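Local coordinates for glycine betaine, L-proline ABC transporter, glycine/betaine/L-proline-binding protein (ProX) (PDB 3TMG) that binds glycine betaine and probably delivers it to an ABC transporter for uptake across the cell membrane, at residues S159-I171 and V179-I193. Numbering follows the deposited sequence. Where two conformers were deposited one is given.
With BET (trimethyl glycine), chain E.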
loop_
_atom_site.group_PDB
_atom_site.type_symbol
_atom_site.label_atom_id
_atom_site.label_comp_id
_atom_site.label_asym_id
_atom_site.label_seq_id
_atom_site.Cartn_x
_atom_site.Cartn_y
_atom_site.Cartn_z
ATOM N N SER A 159 7.037 11.528 2.476
ATOM C CA SER A 159 6.772 10.133 2.870
ATOM C C SER A 159 5.356 10.062 3.418
ATOM O O SER A 159 4.769 11.104 3.696
ATOM C CB SER A 159 7.778 9.700 3.957
ATOM O OG SER A 159 7.625 10.507 5.130
ATOM N N GLU A 160 4.822 8.855 3.571
ATOM C CA GLU A 160 3.519 8.661 4.183
ATOM C C GLU A 160 3.477 9.352 5.578
ATOM O O GLU A 160 2.503 10.004 5.878
ATOM C CB GLU A 160 3.138 7.182 4.314
ATOM C CG GLU A 160 1.681 6.998 4.793
ATOM C CD GLU A 160 1.299 5.569 5.208
ATOM O OE1 GLU A 160 2.154 4.684 5.133
ATOM O OE2 GLU A 160 0.139 5.317 5.637
ATOM N N SER A 161 4.535 9.192 6.387
ATOM C CA SER A 161 4.564 9.761 7.741
ATOM C C SER A 161 4.523 11.302 7.749
ATOM O O SER A 161 3.754 11.912 8.517
ATOM C CB SER A 161 5.788 9.250 8.510
ATOM O OG SER A 161 5.564 7.901 8.869
ATOM N N VAL A 162 5.323 11.925 6.890
ATOM C CA VAL A 162 5.370 13.385 6.798
ATOM C C VAL A 162 4.038 13.901 6.249
ATOM O O VAL A 162 3.482 14.878 6.788
ATOM C CB VAL A 162 6.534 13.881 5.900
ATOM C CG1 VAL A 162 6.365 15.336 5.575
ATOM C CG2 VAL A 162 7.863 13.615 6.577
ATOM N N MET A 163 3.523 13.250 5.183
ATOM C CA MET A 163 2.212 13.636 4.601
ATOM C C MET A 163 1.114 13.598 5.686
ATOM O O MET A 163 0.375 14.560 5.863
ATOM C CB MET A 163 1.842 12.743 3.385
ATOM C CG MET A 163 0.452 13.004 2.789
ATOM S SD MET A 163 -0.932 12.202 3.646
ATOM C CE MET A 163 -0.644 10.526 3.058
ATOM N N LEU A 164 1.041 12.506 6.432
ATOM C CA LEU A 164 0.031 12.389 7.511
ATOM C C LEU A 164 0.209 13.358 8.685
ATOM O O LEU A 164 -0.770 13.875 9.207
ATOM C CB LEU A 164 -0.056 10.970 8.032
ATOM C CG LEU A 164 -0.537 9.920 7.014
ATOM C CD1 LEU A 164 -0.175 8.562 7.587
ATOM C CD2 LEU A 164 -2.044 10.104 6.826
ATOM N N ALA A 165 1.452 13.594 9.098
ATOM C CA ALA A 165 1.732 14.641 10.087
ATOM C C ALA A 165 1.313 16.030 9.573
ATOM O O ALA A 165 0.723 16.808 10.322
ATOM C CB ALA A 165 3.209 14.607 10.525
ATOM N N SER A 166 1.572 16.343 8.301
ATOM C CA SER A 166 1.101 17.615 7.743
ATOM C C SER A 166 -0.436 17.728 7.691
ATOM O O SER A 166 -1.000 18.777 7.979
ATOM C CB SER A 166 1.656 17.854 6.343
ATOM O OG SER A 166 3.039 17.593 6.292
ATOM N N LEU A 167 -1.106 16.657 7.251
ATOM C CA LEU A 167 -2.585 16.589 7.316
ATOM C C LEU A 167 -3.122 16.828 8.748
ATOM O O LEU A 167 -4.055 17.616 8.947
ATOM C CB LEU A 167 -3.091 15.215 6.762
ATOM C CG LEU A 167 -4.613 14.931 6.804
ATOM C CD1 LEU A 167 -5.370 15.910 5.936
ATOM C CD2 LEU A 167 -4.892 13.506 6.303
ATOM N N ASP A 168 -2.538 16.118 9.717
ATOM C CA ASP A 168 -2.921 16.257 11.137
ATOM C C ASP A 168 -2.766 17.727 11.568
ATOM O O ASP A 168 -3.674 18.309 12.150
ATOM C CB ASP A 168 -2.061 15.340 12.020
ATOM C CG ASP A 168 -2.591 15.225 13.465
ATOM O OD1 ASP A 168 -3.800 15.385 13.716
ATOM O OD2 ASP A 168 -1.784 14.954 14.371
ATOM N N SER A 169 -1.632 18.327 11.213
ATOM C CA SER A 169 -1.317 19.717 11.571
ATOM C C SER A 169 -2.259 20.741 10.977
ATOM O O SER A 169 -2.729 21.646 11.691
ATOM C CB SER A 169 0.113 20.075 11.138
ATOM O OG SER A 169 1.053 19.402 11.941
ATOM N N SER A 170 -2.486 20.635 9.673
ATOM C CA SER A 170 -3.409 21.506 8.959
ATOM C C SER A 170 -4.816 21.444 9.514
ATOM O O SER A 170 -5.470 22.500 9.678
ATOM C CB SER A 170 -3.430 21.165 7.482
ATOM O OG SER A 170 -2.258 21.651 6.862
ATOM N N ILE A 171 -5.291 20.232 9.809
ATOM C CA ILE A 171 -6.668 20.077 10.299
ATOM C C ILE A 171 -6.838 20.708 11.688
ATOM O O ILE A 171 -7.816 21.395 11.933
ATOM C CB ILE A 171 -7.130 18.620 10.290
ATOM C CG1 ILE A 171 -7.504 18.232 8.856
ATOM C CG2 ILE A 171 -8.314 18.383 11.252
ATOM C CD1 ILE A 171 -7.712 16.749 8.687
ATOM N N VAL A 179 -3.604 16.537 -0.282
ATOM C CA VAL A 179 -2.664 15.390 -0.216
ATOM C C VAL A 179 -3.169 14.260 -1.131
ATOM O O VAL A 179 -4.378 14.196 -1.380
ATOM C CB VAL A 179 -2.534 14.827 1.234
ATOM C CG1 VAL A 179 -1.913 15.861 2.206
ATOM C CG2 VAL A 179 -3.858 14.255 1.748
ATOM N N PRO A 180 -2.262 13.383 -1.619
ATOM C CA PRO A 180 -2.758 12.186 -2.230
ATOM C C PRO A 180 -2.961 11.202 -1.049
ATOM O O PRO A 180 -2.120 11.153 -0.134
ATOM C CB PRO A 180 -1.619 11.768 -3.172
ATOM C CG PRO A 180 -0.375 12.309 -2.524
ATOM C CD PRO A 180 -0.787 13.538 -1.761
ATOM N N LEU A 181 -4.122 10.583 -0.978
ATOM C CA LEU A 181 -4.385 9.579 0.067
ATOM C C LEU A 181 -5.089 8.398 -0.607
ATOM O O LEU A 181 -5.305 8.397 -1.815
ATOM C CB LEU A 181 -5.195 10.128 1.255
ATOM C CG LEU A 181 -4.391 10.176 2.567
ATOM C CD1 LEU A 181 -5.139 10.901 3.676
ATOM C CD2 LEU A 181 -3.994 8.766 3.034
ATOM N N TRP A 182 -5.417 7.374 0.168
ATOM C CA TRP A 182 -5.910 6.158 -0.424
ATOM C C TRP A 182 -6.673 5.451 0.632
ATOM O O TRP A 182 -6.551 5.786 1.846
ATOM C CB TRP A 182 -4.747 5.280 -0.960
ATOM C CG TRP A 182 -3.700 4.970 0.100
ATOM C CD1 TRP A 182 -3.673 3.920 1.030
ATOM C CD2 TRP A 182 -2.538 5.786 0.396
ATOM N NE1 TRP A 182 -2.549 4.008 1.837
ATOM C CE2 TRP A 182 -1.842 5.134 1.517
ATOM C CE3 TRP A 182 -2.001 6.957 -0.168
ATOM C CZ2 TRP A 182 -0.658 5.643 2.039
ATOM C CZ3 TRP A 182 -0.817 7.476 0.376
ATOM C CH2 TRP A 182 -0.152 6.830 1.449
ATOM N N LYS A 183 -7.496 4.499 0.181
ATOM C CA LYS A 183 -8.096 3.522 1.074
ATOM C C LYS A 183 -7.567 2.163 0.647
ATOM O O LYS A 183 -7.358 1.910 -0.552
ATOM C CB LYS A 183 -9.653 3.549 1.033
ATOM C CG LYS A 183 -10.260 4.851 1.508
ATOM C CD LYS A 183 -11.801 4.807 1.466
ATOM C CE LYS A 183 -12.422 5.932 2.311
ATOM N NZ LYS A 183 -13.886 6.076 1.991
ATOM N N PRO A 184 -7.362 1.257 1.620
ATOM C CA PRO A 184 -7.730 1.337 3.028
ATOM C C PRO A 184 -6.753 2.195 3.827
ATOM O O PRO A 184 -5.541 2.043 3.676
ATOM C CB PRO A 184 -7.643 -0.134 3.511
ATOM C CG PRO A 184 -6.601 -0.746 2.596
ATOM C CD PRO A 184 -6.784 -0.041 1.248
ATOM N N HIS A 185 -7.272 3.083 4.672
ATOM C CA HIS A 185 -6.398 3.854 5.557
ATOM C C HIS A 185 -7.221 4.318 6.732
ATOM O O HIS A 185 -8.388 4.745 6.551
ATOM C CB HIS A 185 -5.743 5.046 4.824
ATOM C CG HIS A 185 -4.466 5.536 5.485
ATOM N ND1 HIS A 185 -4.477 6.200 6.651
ATOM C CD2 HIS A 185 -3.125 5.367 5.150
ATOM C CE1 HIS A 185 -3.206 6.524 7.022
ATOM N NE2 HIS A 185 -2.374 6.023 6.111
ATOM N N TRP A 186 -6.658 4.229 7.930
ATOM C CA TRP A 186 -7.370 4.747 9.147
ATOM C C TRP A 186 -7.545 6.268 9.148
ATOM O O TRP A 186 -8.365 6.808 9.914
ATOM C CB TRP A 186 -6.658 4.263 10.436
ATOM C CG TRP A 186 -5.190 4.593 10.387
ATOM C CD1 TRP A 186 -4.126 3.749 10.035
ATOM C CD2 TRP A 186 -4.581 5.913 10.570
ATOM N NE1 TRP A 186 -2.934 4.447 9.991
ATOM C CE2 TRP A 186 -3.140 5.743 10.343
ATOM C CE3 TRP A 186 -5.066 7.174 10.919
ATOM C CZ2 TRP A 186 -2.257 6.780 10.484
ATOM C CZ3 TRP A 186 -4.160 8.223 11.014
ATOM C CH2 TRP A 186 -2.780 8.025 10.806
ATOM N N ALA A 187 -6.832 6.991 8.270
ATOM C CA ALA A 187 -6.993 8.464 8.215
ATOM C C ALA A 187 -8.452 8.876 7.952
ATOM O O ALA A 187 -8.898 9.908 8.457
ATOM C CB ALA A 187 -6.080 9.087 7.155
ATOM N N PHE A 188 -9.184 8.066 7.164
ATOM C CA PHE A 188 -10.597 8.336 6.883
ATOM C C PHE A 188 -11.512 8.157 8.082
ATOM O O PHE A 188 -12.588 8.762 8.146
ATOM C CB PHE A 188 -11.068 7.488 5.669
ATOM C CG PHE A 188 -10.526 8.013 4.381
ATOM C CD1 PHE A 188 -11.169 9.066 3.750
ATOM C CD2 PHE A 188 -9.350 7.508 3.832
ATOM C CE1 PHE A 188 -10.642 9.611 2.580
ATOM C CE2 PHE A 188 -8.827 8.052 2.665
ATOM C CZ PHE A 188 -9.480 9.105 2.043
ATOM N N SER A 189 -11.098 7.385 9.077
ATOM C CA SER A 189 -11.921 7.363 10.289
ATOM C C SER A 189 -11.437 8.289 11.391
ATOM O O SER A 189 -12.234 8.765 12.185
ATOM C CB SER A 189 -12.134 5.944 10.785
ATOM O OG SER A 189 -10.881 5.363 10.997
ATOM N N ARG A 190 -10.138 8.588 11.423
ATOM C CA ARG A 190 -9.578 9.431 12.459
ATOM C C ARG A 190 -9.841 10.907 12.134
ATOM O O ARG A 190 -10.032 11.726 13.025
ATOM C CB ARG A 190 -8.060 9.173 12.616
ATOM C CG ARG A 190 -7.493 9.760 13.903
ATOM C CD ARG A 190 -6.009 9.453 14.120
ATOM N NE ARG A 190 -5.675 8.023 14.217
ATOM C CZ ARG A 190 -4.411 7.587 14.242
ATOM N NH1 ARG A 190 -3.421 8.470 14.182
ATOM N NH2 ARG A 190 -4.123 6.292 14.322
ATOM N N TYR A 191 -9.792 11.244 10.843
ATOM C CA TYR A 191 -10.044 12.616 10.376
ATOM C C TYR A 191 -11.319 12.693 9.542
ATOM O O TYR A 191 -11.752 11.696 9.022
ATOM C CB TYR A 191 -8.872 13.135 9.544
ATOM C CG TYR A 191 -7.548 12.980 10.243
ATOM C CD1 TYR A 191 -7.270 13.699 11.435
ATOM C CD2 TYR A 191 -6.560 12.158 9.720
ATOM C CE1 TYR A 191 -6.044 13.565 12.071
ATOM C CE2 TYR A 191 -5.335 12.025 10.352
ATOM C CZ TYR A 191 -5.098 12.707 11.534
ATOM O OH TYR A 191 -3.879 12.576 12.161
ATOM N N ASP A 192 -11.894 13.894 9.438
ATOM C CA ASP A 192 -13.011 14.165 8.572
ATOM C C ASP A 192 -12.427 14.709 7.270
ATOM O O ASP A 192 -12.177 15.902 7.137
ATOM C CB ASP A 192 -13.967 15.155 9.248
ATOM C CG ASP A 192 -15.236 15.330 8.492
ATOM O OD1 ASP A 192 -15.436 14.638 7.475
ATOM O OD2 ASP A 192 -16.046 16.168 8.909
ATOM N N ILE A 193 -12.209 13.804 6.312
ATOM C CA ILE A 193 -11.551 14.112 5.064
ATOM C C ILE A 193 -12.353 13.495 3.899
ATOM O O ILE A 193 -13.155 12.597 4.120
ATOM C CB ILE A 193 -10.109 13.543 5.046
ATOM C CG1 ILE A 193 -10.068 12.058 5.498
ATOM C CG2 ILE A 193 -9.203 14.412 5.920
ATOM C CD1 ILE A 193 -8.722 11.364 5.235
HETATM N N BET E . 0.135 3.209 -1.673
HETATM C CA BET E . 0.665 2.222 -2.629
HETATM C C BET E . 0.748 2.898 -4.005
HETATM O O BET E . 1.637 3.721 -4.352
HETATM O OXT BET E . -0.157 2.611 -4.762
HETATM C C1 BET E . -0.116 2.605 -0.354
HETATM C C2 BET E . -1.131 3.753 -2.149
HETATM C C3 BET E . 1.100 4.319 -1.532
HETATM O O HOH W 1 0.229 4.481 8.495
#
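Glu160 and His185 reach toward each other from opposite sides and join in a hydrogen bond at the ligand end of a helix-on-sheet layer, in a substrate-binding domain of the periplasmic-binding-protein fold. Helix 160-171 lies across strand 179-183 at 108°, while the turn and short helix 187-190 that follow the strand wrap round its flank. Chi1 of Glu160 (-173°) swings CG away from the backbone N to lie beside the benzo ring of Trp182, 3.8 Å from its CH2, and the extended chain still carries OE2 to His185 NE2, 2.7 Å away. OE2 lies near the imidazole plane and is met almost along its C-O bond, but the bond is bent, 144° at the hydrogen, with the carboxylate turned steeply against the ring. ND1 accepts from Ala187 N, capping the helix, so both ring nitrogens are engaged and the rotation of the imidazole is fixed. OE1 is bonded to Gly26 N, tying this corner to the segment holding Trp25 of the betaine pocket. The carboxylate thus lies in the second shell beside Trp182, whose indole takes a betaine methyl, BET C2, over one face and Leu181 CD2 over the other; such an electron-rich ring suits a quaternary ammonium.

Farther along, branched aliphatic side chains and one flexible methionine pack between helix and sheet. Met163, bent at chi2 and chi3, crosses Val179 at about a right angle and brings CE against Leu181 CD2 (3.8 Å) and near Pro180 O, a buried carbonyl oxygen without a hydrogen-bond partner. Leu164 pushes CD1 against the imidazole edge, while Leu167 sends CD2 to Leu181 CD1 (3.7 Å) and slides past the Tyr191 ring. Ile171 closes the apolar row, its CD1 reaching both Tyr191 CB and Ile193 CG2. One turn earlier Asp168, salt-bridged to Lys172, sits at the edge of the tyrosine ring, with OD1 3.2 Å from Tyr191 OH.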